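Local coordinates for CrmK (Actinoalloteichus sp. WH1-2216-6, PDB 5I1V), which is an FAD-dependent oxidase with covalently bound flavin that takes part in recycling shunt products during caerulomycin biosynthesis, at residues Leu182-His186 against Asn474-Leu478; Arg242-Phe247 against Glu301-Val306; Tyr368-Ala374 against Phe403-Ala407. One frame throughout, in Å; residues are numbered along the deposited sequence.

Contact 1. Residues Leu182-His186 against Asn474-Leu478; sequences LWWAH and NYPRL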
ATOM      1  N   LEU A 182      15.565  11.994  28.314  1.00 21.88           N
ATOM      2  CA  LEU A 182      15.643  11.574  26.917  1.00 20.47           C
ATOM      3  C   LEU A 182      14.386  10.838  26.458  1.00 19.92           C
ATOM      4  O   LEU A 182      13.877  11.074  25.337  1.00 18.72           O
ATOM      5  CB  LEU A 182      16.885  10.703  26.663  1.00 21.49           C
ATOM      6  CG  LEU A 182      17.282  10.462  25.226  1.00 21.11           C
ATOM      7  CD1 LEU A 182      17.413  11.798  24.497  1.00 21.73           C
ATOM      8  CD2 LEU A 182      18.581   9.664  25.172  1.00 22.72           C
ATOM      9  N   TRP A 183      13.863   9.960  27.312  1.00 19.53           N
ATOM     10  CA  TRP A 183      12.617   9.255  27.008  1.00 18.58           C
ATOM     11  C   TRP A 183      11.505  10.275  26.862  1.00 18.80           C
ATOM     12  O   TRP A 183      10.734  10.241  25.896  1.00 19.30           O
ATOM     13  CB  TRP A 183      12.277   8.204  28.065  1.00 18.88           C
ATOM     14  CG  TRP A 183      10.862   7.714  27.947  1.00 18.58           C
ATOM     15  CD1 TRP A 183      10.409   6.691  27.191  1.00 19.02           C
ATOM     16  CD2 TRP A 183       9.728   8.288  28.576  1.00 19.58           C
ATOM     17  NE1 TRP A 183       9.065   6.577  27.310  1.00 19.63           N
ATOM     18  CE2 TRP A 183       8.610   7.565  28.149  1.00 19.59           C
ATOM     19  CE3 TRP A 183       9.555   9.369  29.457  1.00 19.90           C
ATOM     20  CZ2 TRP A 183       7.328   7.818  28.622  1.00 20.84           C
ATOM     21  CZ3 TRP A 183       8.296   9.670  29.878  1.00 21.31           C
ATOM     22  CH2 TRP A 183       7.182   8.894  29.472  1.00 23.09           C
ATOM     23  N   TRP A 184      11.438  11.239  27.781  1.00 18.10           N
ATOM     24  CA  TRP A 184      10.360  12.197  27.753  1.00 18.13           C
ATOM     25  C   TRP A 184      10.366  13.060  26.500  1.00 18.99           C
ATOM     26  O   TRP A 184       9.321  13.384  25.961  1.00 17.67           O
ATOM     27  CB  TRP A 184      10.418  13.079  29.000  1.00 19.56           C
ATOM     28  CG  TRP A 184       9.295  14.072  29.139  1.00 19.92           C
ATOM     29  CD1 TRP A 184       8.086  13.856  29.754  1.00 21.06           C
ATOM     30  CD2 TRP A 184       9.275  15.441  28.718  1.00 21.01           C
ATOM     31  NE1 TRP A 184       7.335  14.989  29.738  1.00 20.27           N
ATOM     32  CE2 TRP A 184       8.028  15.982  29.113  1.00 20.32           C
ATOM     33  CE3 TRP A 184      10.175  16.256  28.044  1.00 20.74           C
ATOM     34  CZ2 TRP A 184       7.672  17.309  28.874  1.00 22.01           C
ATOM     35  CZ3 TRP A 184       9.827  17.571  27.818  1.00 23.60           C
ATOM     36  CH2 TRP A 184       8.571  18.086  28.230  1.00 21.18           C
ATOM     37  N   ALA A 185      11.566  13.440  26.069  1.00 18.56           N
ATOM     38  CA  ALA A 185      11.734  14.201  24.837  1.00 18.57           C
ATOM     39  C   ALA A 185      11.180  13.492  23.601  1.00 18.05           C
ATOM     40  O   ALA A 185      10.711  14.115  22.686  1.00 18.91           O
ATOM     41  CB  ALA A 185      13.176  14.531  24.623  1.00 18.44           C
ATOM     42  N   HIS A 186      11.225  12.181  23.618  1.00 17.93           N
ATOM     43  CA  HIS A 186      10.645  11.371  22.543  1.00 18.58           C
ATOM     44  C   HIS A 186       9.162  11.094  22.662  1.00 18.34           C
ATOM     45  O   HIS A 186       8.631  10.259  21.924  1.00 18.97           O
ATOM     46  CB  HIS A 186      11.431  10.086  22.428  1.00 19.34           C
ATOM     47  CG  HIS A 186      12.794  10.294  21.857  1.00 21.30           C
ATOM     48  ND1 HIS A 186      13.875  10.695  22.615  1.00 21.61           N
ATOM     49  CD2 HIS A 186      13.241  10.203  20.586  1.00 22.78           C
ATOM     50  CE1 HIS A 186      14.926  10.840  21.829  1.00 22.57           C
ATOM     51  NE2 HIS A 186      14.559  10.565  20.593  1.00 23.80           N
ATOM     52  N   ASN A 474       6.161  23.489  26.588  1.00 26.77           N
ATOM     53  CA  ASN A 474       7.219  22.515  26.767  1.00 26.15           C
ATOM     54  C   ASN A 474       8.543  22.854  26.055  1.00 23.89           C
ATOM     55  O   ASN A 474       9.503  22.146  26.227  1.00 24.24           O
ATOM     56  CB  ASN A 474       6.691  21.145  26.269  1.00 27.46           C
ATOM     57  CG  ASN A 474       5.700  20.543  27.262  1.00 28.79           C
ATOM     58  OD1 ASN A 474       5.691  20.952  28.420  1.00 34.12           O
ATOM     59  ND2 ASN A 474       4.867  19.638  26.821  1.00 30.85           N
ATOM     60  N   TYR A 475       8.583  23.902  25.242  1.00 23.01           N
ATOM     61  CA  TYR A 475       9.801  24.184  24.496  1.00 22.64           C
ATOM     62  C   TYR A 475      11.067  24.396  25.357  1.00 23.55           C
ATOM     63  O   TYR A 475      12.109  23.819  25.075  1.00 25.66           O
ATOM     64  CB  TYR A 475       9.556  25.256  23.448  1.00 22.67           C
ATOM     65  CG  TYR A 475      10.721  25.472  22.482  1.00 23.93           C
ATOM     66  CD1 TYR A 475      11.053  24.515  21.491  1.00 22.61           C
ATOM     67  CD2 TYR A 475      11.450  26.641  22.509  1.00 24.68           C
ATOM     68  CE1 TYR A 475      12.110  24.743  20.625  1.00 23.36           C
ATOM     69  CE2 TYR A 475      12.479  26.868  21.638  1.00 24.37           C
ATOM     70  CZ  TYR A 475      12.822  25.892  20.707  1.00 22.87           C
ATOM     71  OH  TYR A 475      13.864  26.137  19.846  1.00 24.42           O
ATOM     72  N   PRO A 476      11.008  25.216  26.421  1.00 23.15           N
ATOM     73  CA  PRO A 476      12.252  25.347  27.180  1.00 22.20           C
ATOM     74  C   PRO A 476      12.778  24.066  27.852  1.00 20.86           C
ATOM     75  O   PRO A 476      13.960  23.889  27.962  1.00 20.13           O
ATOM     76  CB  PRO A 476      11.897  26.445  28.229  1.00 23.08           C
ATOM     77  CG  PRO A 476      10.891  27.275  27.511  1.00 22.96           C
ATOM     78  CD  PRO A 476      10.073  26.300  26.695  1.00 23.77           C
ATOM     79  N   ARG A 477      11.919  23.179  28.299  1.00 21.02           N
ATOM     80  CA  ARG A 477      12.386  21.922  28.848  1.00 21.83           C
ATOM     81  C   ARG A 477      13.041  21.067  27.738  1.00 20.76           C
ATOM     82  O   ARG A 477      14.103  20.463  27.955  1.00 19.53           O
ATOM     83  CB  ARG A 477      11.237  21.143  29.498  1.00 21.84           C
ATOM     84  CG  ARG A 477      11.612  19.763  30.012  1.00 22.47           C
ATOM     85  CD  ARG A 477      12.739  19.748  31.006  1.00 23.69           C
ATOM     86  NE  ARG A 477      12.792  18.437  31.616  1.00 26.02           N
ATOM     87  CZ  ARG A 477      13.880  17.793  32.003  1.00 26.68           C
ATOM     88  NH1 ARG A 477      15.057  18.316  31.894  1.00 28.86           N
ATOM     89  NH2 ARG A 477      13.765  16.589  32.521  1.00 31.87           N
ATOM     90  N   LEU A 478      12.425  21.054  26.570  1.00 20.71           N
ATOM     91  CA  LEU A 478      13.026  20.361  25.422  1.00 21.31           C
ATOM     92  C   LEU A 478      14.398  20.973  25.043  1.00 21.71           C
ATOM     93  O   LEU A 478      15.328  20.249  24.718  1.00 21.66           O
ATOM     94  CB  LEU A 478      12.109  20.378  24.212  1.00 20.05           C
ATOM     95  CG  LEU A 478      10.854  19.534  24.356  1.00 20.96           C
ATOM     96  CD1 LEU A 478       9.886  19.926  23.249  1.00 20.60           C
ATOM     97  CD2 LEU A 478      11.187  18.041  24.278  1.00 21.76           C
TER

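Contact 2. Residues Arg242-Phe247 against Glu301-Val306; sequences RLVSNF and ELNEGV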
ATOM      1  N   ARG A 242     -23.465  26.084   7.720  1.00 30.13           N
ATOM      2  CA  ARG A 242     -24.290  25.357   8.674  1.00 30.87           C
ATOM      3  C   ARG A 242     -23.804  23.906   8.915  1.00 30.31           C
ATOM      4  O   ARG A 242     -23.654  23.449  10.050  1.00 32.11           O
ATOM      5  CB  ARG A 242     -25.724  25.334   8.197  1.00 30.49           C
ATOM      6  CG  ARG A 242     -26.633  24.617   9.174  1.00 32.16           C
ATOM      7  CD  ARG A 242     -26.691  25.319  10.505  1.00 32.54           C
ATOM      8  NE  ARG A 242     -27.515  24.564  11.441  1.00 37.94           N
ATOM      9  CZ  ARG A 242     -28.828  24.727  11.608  1.00 38.63           C
ATOM     10  NH1 ARG A 242     -29.504  25.624  10.889  1.00 40.16           N
ATOM     11  NH2 ARG A 242     -29.470  23.982  12.492  1.00 36.90           N
ATOM     12  N   LEU A 243     -23.552  23.210   7.824  1.00 32.16           N
ATOM     13  CA  LEU A 243     -23.008  21.848   7.874  1.00 30.58           C
ATOM     14  C   LEU A 243     -21.733  21.696   8.716  1.00 28.19           C
ATOM     15  O   LEU A 243     -21.664  20.864   9.600  1.00 28.99           O
ATOM     16  CB  LEU A 243     -22.717  21.353   6.467  1.00 32.03           C
ATOM     17  CG  LEU A 243     -22.040  19.982   6.437  1.00 31.43           C
ATOM     18  CD1 LEU A 243     -22.949  18.952   7.084  1.00 31.81           C
ATOM     19  CD2 LEU A 243     -21.681  19.604   5.017  1.00 31.48           C
ATOM     20  N   VAL A 244     -20.722  22.492   8.427  1.00 29.54           N
ATOM     21  CA  VAL A 244     -19.508  22.466   9.234  1.00 30.39           C
ATOM     22  C   VAL A 244     -19.804  22.878  10.686  1.00 30.31           C
ATOM     23  O   VAL A 244     -19.234  22.302  11.618  1.00 27.87           O
ATOM     24  CB  VAL A 244     -18.417  23.389   8.653  1.00 29.42           C
ATOM     25  CG1 VAL A 244     -17.244  23.489   9.625  1.00 30.16           C
ATOM     26  CG2 VAL A 244     -17.974  22.886   7.303  1.00 28.03           C
ATOM     27  N   SER A 245     -20.625  23.912  10.887  1.00 28.80           N
ATOM     28  CA  SER A 245     -21.032  24.310  12.254  1.00 28.62           C
ATOM     29  C   SER A 245     -21.679  23.140  12.977  1.00 27.88           C
ATOM     30  O   SER A 245     -21.386  22.878  14.134  1.00 28.08           O
ATOM     31  CB  SER A 245     -22.008  25.503  12.241  1.00 30.11           C
ATOM     32  OG  SER A 245     -21.355  26.622  11.701  1.00 31.12           O
ATOM     33  N   ASN A 246     -22.588  22.442  12.305  1.00 29.52           N
ATOM     34  CA  ASN A 246     -23.224  21.262  12.913  1.00 27.16           C
ATOM     35  C   ASN A 246     -22.230  20.207  13.348  1.00 27.27           C
ATOM     36  O   ASN A 246     -22.389  19.620  14.410  1.00 24.73           O
ATOM     37  CB  ASN A 246     -24.236  20.616  11.991  1.00 25.38           C
ATOM     38  CG  ASN A 246     -25.471  21.479  11.801  1.00 26.79           C
ATOM     39  OD1 ASN A 246     -25.669  22.447  12.534  1.00 28.88           O
ATOM     40  ND2 ASN A 246     -26.292  21.129  10.842  1.00 24.81           N
ATOM     41  N   PHE A 247     -21.255  19.944  12.473  1.00 28.94           N
ATOM     42  CA  PHE A 247     -20.177  18.979  12.758  1.00 27.83           C
ATOM     43  C   PHE A 247     -19.393  19.406  13.988  1.00 26.74           C
ATOM     44  O   PHE A 247     -19.242  18.650  14.923  1.00 27.16           O
ATOM     45  CB  PHE A 247     -19.236  18.887  11.562  1.00 28.23           C
ATOM     46  CG  PHE A 247     -18.164  17.832  11.718  1.00 26.92           C
ATOM     47  CD1 PHE A 247     -18.439  16.513  11.427  1.00 27.64           C
ATOM     48  CD2 PHE A 247     -16.894  18.163  12.144  1.00 29.25           C
ATOM     49  CE1 PHE A 247     -17.458  15.523  11.564  1.00 29.36           C
ATOM     50  CE2 PHE A 247     -15.905  17.180  12.303  1.00 26.21           C
ATOM     51  CZ  PHE A 247     -16.186  15.867  11.991  1.00 26.48           C
ATOM     52  N   GLU A 301     -28.015  14.920  12.882  1.00 34.94           N
ATOM     53  CA  GLU A 301     -27.632  16.259  13.360  1.00 38.79           C
ATOM     54  C   GLU A 301     -26.857  17.041  12.312  1.00 37.73           C
ATOM     55  O   GLU A 301     -27.037  18.257  12.164  1.00 36.84           O
ATOM     56  CB  GLU A 301     -26.779  16.223  14.622  1.00 43.21           C
ATOM     57  CG  GLU A 301     -27.531  15.873  15.890  1.00 48.70           C
ATOM     58  CD  GLU A 301     -27.029  16.608  17.129  1.00 53.32           C
ATOM     59  OE1 GLU A 301     -26.318  17.645  17.028  1.00 54.63           O
ATOM     60  OE2 GLU A 301     -27.367  16.139  18.236  1.00 62.29           O
ATOM     61  N   LEU A 302     -25.980  16.357  11.583  1.00 37.46           N
ATOM     62  CA  LEU A 302     -25.233  17.028  10.525  1.00 37.47           C
ATOM     63  C   LEU A 302     -26.119  17.706   9.538  1.00 35.60           C
ATOM     64  O   LEU A 302     -25.755  18.750   9.010  1.00 39.56           O
ATOM     65  CB  LEU A 302     -24.383  16.045   9.730  1.00 37.11           C
ATOM     66  CG  LEU A 302     -23.139  15.529  10.428  1.00 36.90           C
ATOM     67  CD1 LEU A 302     -22.263  14.850   9.380  1.00 37.79           C
ATOM     68  CD2 LEU A 302     -22.384  16.644  11.105  1.00 37.78           C
ATOM     69  N   ASN A 303     -27.247  17.079   9.241  1.00 38.38           N
ATOM     70  CA  ASN A 303     -28.181  17.597   8.248  1.00 41.26           C
ATOM     71  C   ASN A 303     -29.151  18.663   8.701  1.00 40.72           C
ATOM     72  O   ASN A 303     -29.866  19.212   7.871  1.00 37.51           O
ATOM     73  CB  ASN A 303     -29.059  16.481   7.738  1.00 43.39           C
ATOM     74  CG  ASN A 303     -28.282  15.426   7.025  1.00 47.23           C
ATOM     75  OD1 ASN A 303     -27.277  15.718   6.354  1.00 50.23           O
ATOM     76  ND2 ASN A 303     -28.755  14.184   7.136  1.00 46.29           N
ATOM     77  N   GLU A 304     -29.262  18.945   9.983  1.00 40.78           N
ATOM     78  CA  GLU A 304     -30.346  19.827  10.350  1.00 40.45           C
ATOM     79  C   GLU A 304     -30.051  21.285   9.905  1.00 39.09           C
ATOM     80  O   GLU A 304     -28.957  21.814  10.108  1.00 32.10           O
ATOM     81  CB  GLU A 304     -30.837  19.617  11.801  1.00 49.25           C
ATOM     82  CG  GLU A 304     -29.912  19.905  12.962  1.00 53.00           C
ATOM     83  CD  GLU A 304     -30.276  19.117  14.247  1.00 62.14           C
ATOM     84  OE1 GLU A 304     -31.050  18.131  14.178  1.00 65.33           O
ATOM     85  OE2 GLU A 304     -29.777  19.464  15.348  1.00 62.22           O
ATOM     86  N   GLY A 305     -31.012  21.873   9.180  1.00 36.59           N
ATOM     87  CA  GLY A 305     -30.859  23.212   8.601  1.00 35.44           C
ATOM     88  C   GLY A 305     -30.054  23.285   7.310  1.00 35.90           C
ATOM     89  O   GLY A 305     -29.736  24.371   6.852  1.00 36.23           O
ATOM     90  N   VAL A 306     -29.725  22.130   6.722  1.00 33.32           N
ATOM     91  CA  VAL A 306     -28.813  22.048   5.578  1.00 33.63           C
ATOM     92  C   VAL A 306     -29.631  21.549   4.394  1.00 33.93           C
ATOM     93  O   VAL A 306     -30.202  20.467   4.459  1.00 33.51           O
ATOM     94  CB  VAL A 306     -27.663  21.030   5.877  1.00 33.91           C
ATOM     95  CG1 VAL A 306     -26.785  20.784   4.652  1.00 33.21           C
ATOM     96  CG2 VAL A 306     -26.835  21.526   7.041  1.00 31.85           C
TER
HETATM   97  O   HOH W   1     -28.387  22.266  14.224  1.00 40.33           O
HETATM   98  O   HOH W   2     -24.837  19.736  15.869  1.00 40.94           O

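Contact 3. Residues Tyr368-Ala374 against Phe403-Ala407; sequences YHCPSAA and FYMVA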
ATOM      1  N   TYR A 368      -9.361  28.768  -9.384  1.00 45.70           N
ATOM      2  CA  TYR A 368      -8.374  27.797  -8.905  1.00 44.12           C
ATOM      3  C   TYR A 368      -8.879  26.424  -9.299  1.00 42.49           C
ATOM      4  O   TYR A 368     -10.076  26.197  -9.377  1.00 43.04           O
ATOM      5  CB  TYR A 368      -8.231  27.919  -7.389  1.00 42.32           C
ATOM      6  CG  TYR A 368      -7.250  26.937  -6.766  1.00 42.89           C
ATOM      7  CD1 TYR A 368      -5.883  27.068  -6.975  1.00 41.23           C
ATOM      8  CD2 TYR A 368      -7.697  25.902  -5.951  1.00 41.08           C
ATOM      9  CE1 TYR A 368      -4.981  26.169  -6.408  1.00 40.80           C
ATOM     10  CE2 TYR A 368      -6.809  25.003  -5.378  1.00 40.16           C
ATOM     11  CZ  TYR A 368      -5.445  25.140  -5.601  1.00 39.55           C
ATOM     12  OH  TYR A 368      -4.521  24.255  -5.032  1.00 38.14           O
ATOM     13  N   HIS A 369      -7.974  25.503  -9.581  1.00 43.82           N
ATOM     14  CA  HIS A 369      -8.394  24.137  -9.864  1.00 44.81           C
ATOM     15  C   HIS A 369      -7.399  23.166  -9.215  1.00 43.53           C
ATOM     16  O   HIS A 369      -6.194  23.218  -9.454  1.00 38.33           O
ATOM     17  CB  HIS A 369      -8.534  23.889 -11.367  1.00 48.82           C
ATOM     18  CG  HIS A 369      -8.812  22.455 -11.721  1.00 53.50           C
ATOM     19  ND1 HIS A 369      -7.829  21.486 -11.716  1.00 56.84           N
ATOM     20  CD2 HIS A 369      -9.957  21.827 -12.084  1.00 55.12           C
ATOM     21  CE1 HIS A 369      -8.356  20.323 -12.059  1.00 57.61           C
ATOM     22  NE2 HIS A 369      -9.648  20.502 -12.281  1.00 57.80           N
ATOM     23  N   CYS A 370      -7.914  22.314  -8.345  1.00 39.13           N
ATOM     24  CA  CYS A 370      -7.096  21.277  -7.765  1.00 37.33           C
ATOM     25  C   CYS A 370      -7.999  20.405  -6.922  1.00 33.80           C
ATOM     26  O   CYS A 370      -8.376  20.770  -5.801  1.00 32.59           O
ATOM     27  CB  CYS A 370      -5.950  21.884  -6.963  1.00 35.75           C
ATOM     28  SG  CYS A 370      -4.907  20.685  -6.100  1.00 41.58           S
ATOM     29  N   PRO A 371      -8.404  19.268  -7.483  1.00 34.27           N
ATOM     30  CA  PRO A 371      -9.335  18.401  -6.791  1.00 33.43           C
ATOM     31  C   PRO A 371      -8.701  17.772  -5.536  1.00 35.38           C
ATOM     32  O   PRO A 371      -9.437  17.276  -4.685  1.00 30.23           O
ATOM     33  CB  PRO A 371      -9.658  17.308  -7.823  1.00 36.48           C
ATOM     34  CG  PRO A 371      -9.132  17.789  -9.113  1.00 35.63           C
ATOM     35  CD  PRO A 371      -8.022  18.742  -8.800  1.00 36.09           C
ATOM     36  N   SER A 372      -7.368  17.782  -5.426  1.00 34.97           N
ATOM     37  CA  SER A 372      -6.727  17.386  -4.152  1.00 38.29           C
ATOM     38  C   SER A 372      -6.682  18.432  -3.051  1.00 35.96           C
ATOM     39  O   SER A 372      -6.344  18.096  -1.924  1.00 43.16           O
ATOM     40  CB  SER A 372      -5.322  16.900  -4.392  1.00 37.74           C
ATOM     41  OG  SER A 372      -5.405  15.918  -5.370  1.00 36.94           O
ATOM     42  N   ALA A 373      -7.022  19.681  -3.334  1.00 31.55           N
ATOM     43  CA  ALA A 373      -6.993  20.691  -2.310  1.00 28.79           C
ATOM     44  C   ALA A 373      -8.149  20.519  -1.332  1.00 28.17           C
ATOM     45  O   ALA A 373      -9.294  20.339  -1.738  1.00 27.32           O
ATOM     46  CB  ALA A 373      -7.025  22.077  -2.932  1.00 31.83           C
ATOM     47  N   ALA A 374      -7.846  20.593  -0.040  1.00 26.89           N
ATOM     48  CA  ALA A 374      -8.838  20.352   1.013  1.00 26.40           C
ATOM     49  C   ALA A 374      -8.410  20.902   2.359  1.00 27.29           C
ATOM     50  O   ALA A 374      -7.216  21.078   2.634  1.00 27.61           O
ATOM     51  CB  ALA A 374      -9.144  18.888   1.138  1.00 25.33           C
ATOM     52  N   PHE A 403      -6.469  20.037   9.354  1.00 26.48           N
ATOM     53  CA  PHE A 403      -5.385  19.713   8.470  1.00 27.66           C
ATOM     54  C   PHE A 403      -5.753  20.365   7.127  1.00 26.12           C
ATOM     55  O   PHE A 403      -6.931  20.402   6.765  1.00 28.42           O
ATOM     56  CB  PHE A 403      -5.350  18.185   8.378  1.00 28.97           C
ATOM     57  CG  PHE A 403      -4.342  17.646   7.421  1.00 31.68           C
ATOM     58  CD1 PHE A 403      -2.983  17.815   7.663  1.00 36.02           C
ATOM     59  CD2 PHE A 403      -4.733  16.953   6.300  1.00 34.86           C
ATOM     60  CE1 PHE A 403      -2.040  17.310   6.774  1.00 38.67           C
ATOM     61  CE2 PHE A 403      -3.798  16.439   5.413  1.00 40.07           C
ATOM     62  CZ  PHE A 403      -2.447  16.619   5.651  1.00 36.99           C
ATOM     63  N   TYR A 404      -4.754  20.908   6.429  1.00 23.18           N
ATOM     64  CA  TYR A 404      -4.894  21.554   5.137  1.00 23.40           C
ATOM     65  C   TYR A 404      -3.881  20.894   4.217  1.00 24.39           C
ATOM     66  O   TYR A 404      -2.737  20.647   4.651  1.00 24.24           O
ATOM     67  CB  TYR A 404      -4.525  23.019   5.208  1.00 24.46           C
ATOM     68  CG  TYR A 404      -5.344  23.827   6.156  1.00 24.97           C
ATOM     69  CD1 TYR A 404      -5.297  23.621   7.532  1.00 26.06           C
ATOM     70  CD2 TYR A 404      -6.170  24.848   5.682  1.00 28.99           C
ATOM     71  CE1 TYR A 404      -6.050  24.405   8.402  1.00 25.90           C
ATOM     72  CE2 TYR A 404      -6.936  25.602   6.545  1.00 27.97           C
ATOM     73  CZ  TYR A 404      -6.887  25.388   7.887  1.00 29.21           C
ATOM     74  OH  TYR A 404      -7.638  26.218   8.702  1.00 31.69           O
ATOM     75  N   MET A 405      -4.292  20.559   3.003  1.00 24.65           N
ATOM     76  CA  MET A 405      -3.385  19.958   2.048  1.00 28.34           C
ATOM     77  C   MET A 405      -3.707  20.359   0.591  1.00 27.69           C
ATOM     78  O   MET A 405      -4.871  20.606   0.248  1.00 24.56           O
ATOM     79  CB  MET A 405      -3.304  18.447   2.301  1.00 35.89           C
ATOM     80  CG  MET A 405      -3.823  17.472   1.258  1.00 48.68           C
ATOM     81  SD  MET A 405      -2.528  16.409   0.491  1.00 67.61           S
ATOM     82  CE  MET A 405      -1.363  16.049   1.810  1.00 54.30           C
ATOM     83  N   VAL A 406      -2.643  20.495  -0.207  1.00 24.99           N
ATOM     84  CA  VAL A 406      -2.714  20.648  -1.664  1.00 27.21           C
ATOM     85  C   VAL A 406      -1.677  19.679  -2.177  1.00 25.45           C
ATOM     86  O   VAL A 406      -0.580  19.551  -1.566  1.00 24.35           O
ATOM     87  CB  VAL A 406      -2.390  22.068  -2.193  1.00 29.47           C
ATOM     88  CG1 VAL A 406      -3.516  23.021  -1.918  1.00 35.89           C
ATOM     89  CG2 VAL A 406      -1.158  22.639  -1.558  1.00 30.95           C
ATOM     90  N   ALA A 407      -2.079  18.893  -3.171  1.00 26.77           N
ATOM     91  CA  ALA A 407      -1.201  17.919  -3.848  1.00 25.35           C
ATOM     92  C   ALA A 407      -1.278  18.132  -5.355  1.00 28.40           C
ATOM     93  O   ALA A 407      -2.355  18.350  -5.912  1.00 27.88           O
ATOM     94  CB  ALA A 407      -1.582  16.528  -3.492  1.00 25.90           C
TER

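Contact 1. Residues Leu182-His186 against Asn474-Leu478
The six-membered ring of W184, on helix 180-185, packs against N474, R477 and L478 at the beginning of helix 475-485. Its CZ3 lies 3.6 Å from CG of R477, so the aliphatic root of the arginine, not its charged end, meets the indole. L478 arrives at about a right angle to the tryptophan side chain, its CD2 3.8 Å from W184 CZ3, and the same methyl rests 4.0 Å from CB of A185. N474 stands at the rim of the indole, near the ring plane, with CG 3.9 Å from W184 CH2 and the amide turned 73° from the ring.

W184 reaches across because CG is anti to the backbone N (chi1 -176°). The polar ends are held from outside: W184 NE1 donates to the carbonyl of A390, N474 ND2 to that of A393, and R477 NH1 forms a salt bridge with E480, three residues further along the same helix.

This is structural packing, the A185 side chain about 11 Å from FAD, and it ties helix 180-185 to the C-terminal berberine-like region. The two segments meet by van der Waals contact, while the A390 and A393 carbonyls should fix the rotation of the indole and the asparagine amide.

Contact 2. Residues Arg242-Phe247 against Glu301-Val306
N246 reaches from helix 237-253 into the turn that ends helix 291-303, and its side chain carries the polar part of the contact. CB sits 3.7 Å and CG 3.6 Å from the carbonyl O of E301. With CG beside the backbone N (chi1 -70°), the amide faces the carbonyls of L302 and E304, around the end of helix 291-303. At the tip, ND2 donates twice: to L302 O at 3.1 Å, almost straight at 176° but from above that carbonyl plane, and to E304 O at 2.8 Å, in the carbonyl plane on a lone pair. OD1 accepts from NE of R242, one turn earlier, at 3.0 Å. This bond lies near the guanidinium plane, while E304 O and G305 CA lie over one face of the same group. A water accepts from R242 NH2 and also reaches N246 OD1.

Apolar contacts flank the amide. L302 CD2 touches CA of F247 at 3.6 Å, and V306 CG2 packs on CG of R242 at 3.8 Å.

N303 to V306 form a type II beta turn, with G305 at positive phi. Both helices lie over the large antiparallel sheet, L243, F247 and L302 reaching W230, L278 and M280, consistent with the alpha/beta substrate domain of berberine bridge enzyme-like flavoproteins.

Contact 3. Residues Tyr368-Ala374 against Phe403-Ala407
A374 and M405 form an antiparallel, hydrogen-bonded pair at the point where the loop after helix 353-364 enters strand 374-379. The bonds from A374 N to M405 O and from M405 N to A374 O are both 3.0 Å long. CA-H...O contacts border the pair on either side, A373 CA approaching M405 O and Y404 CA approaching A374 O.

The side chains of A374 and M405 leave the same face of the sheet. M405 has an unusual first torsion (chi1 114°), well away from a staggered position, and its chain bends again at chi2 and chi3, so that the thioether end leads away from the loop; CG is the part that remains near S372 O, at 4.1 Å. V406 places CG1 anti to its carbonyl carbon (chi1 -74°), which brings that methyl to A373 CB at 3.8 Å and to Y368 OH at 3.5 Å.

This is the interior of the eight-stranded antiparallel sheet, where strand 400-408 runs between strands 374-379 and 339-347, and helix 414-428 covers the face bearing A373 and V406 through W420. F403, farther along the same strand, lies near Y138 and F123 of the FAD site.

Y368 extends its ring toward this helix-covered side. A373 CB lies at the ring edge, in its plane, while W420 stacks on the ring and H417 ND1 is hydrogen-bonded to the hydroxyl. Before the strand begins, a type I turn from C370 to A373 carries the loop past A407. Here S372 meets the strand through its carbon: CB is 3.6 Å from A407 O and 3.9 Å from A407 CB. C370 sets its sulfur 3.5 Å from the same carbonyl oxygen, whereas A407 N is buried by the contact with no polar partner in the model.

Overall arrangement
The three contacts are separate in space. Contact 3 is nearer to FAD than contact 1: the M405 side chain is about 6 Å from it, that of A185 about 11 Å. Contacts 1 and 3 lie on opposite sides of the chain's centre, about 34 Å between centres. Contact 2 is peripheral, its centre about 28 Å from the chain's centre; between side chains, its F247 is about 12 Å from the FAD-binding residues F123 and Y138, and F403 of contact 3 about 6 Å from them. Contact 3 lies within the eight-stranded sheet and contact 2 on helices packed against it; their centres are about 23 Å apart and nearest atoms about 10 Å. Along the chain, both fall between the two segments of contact 1.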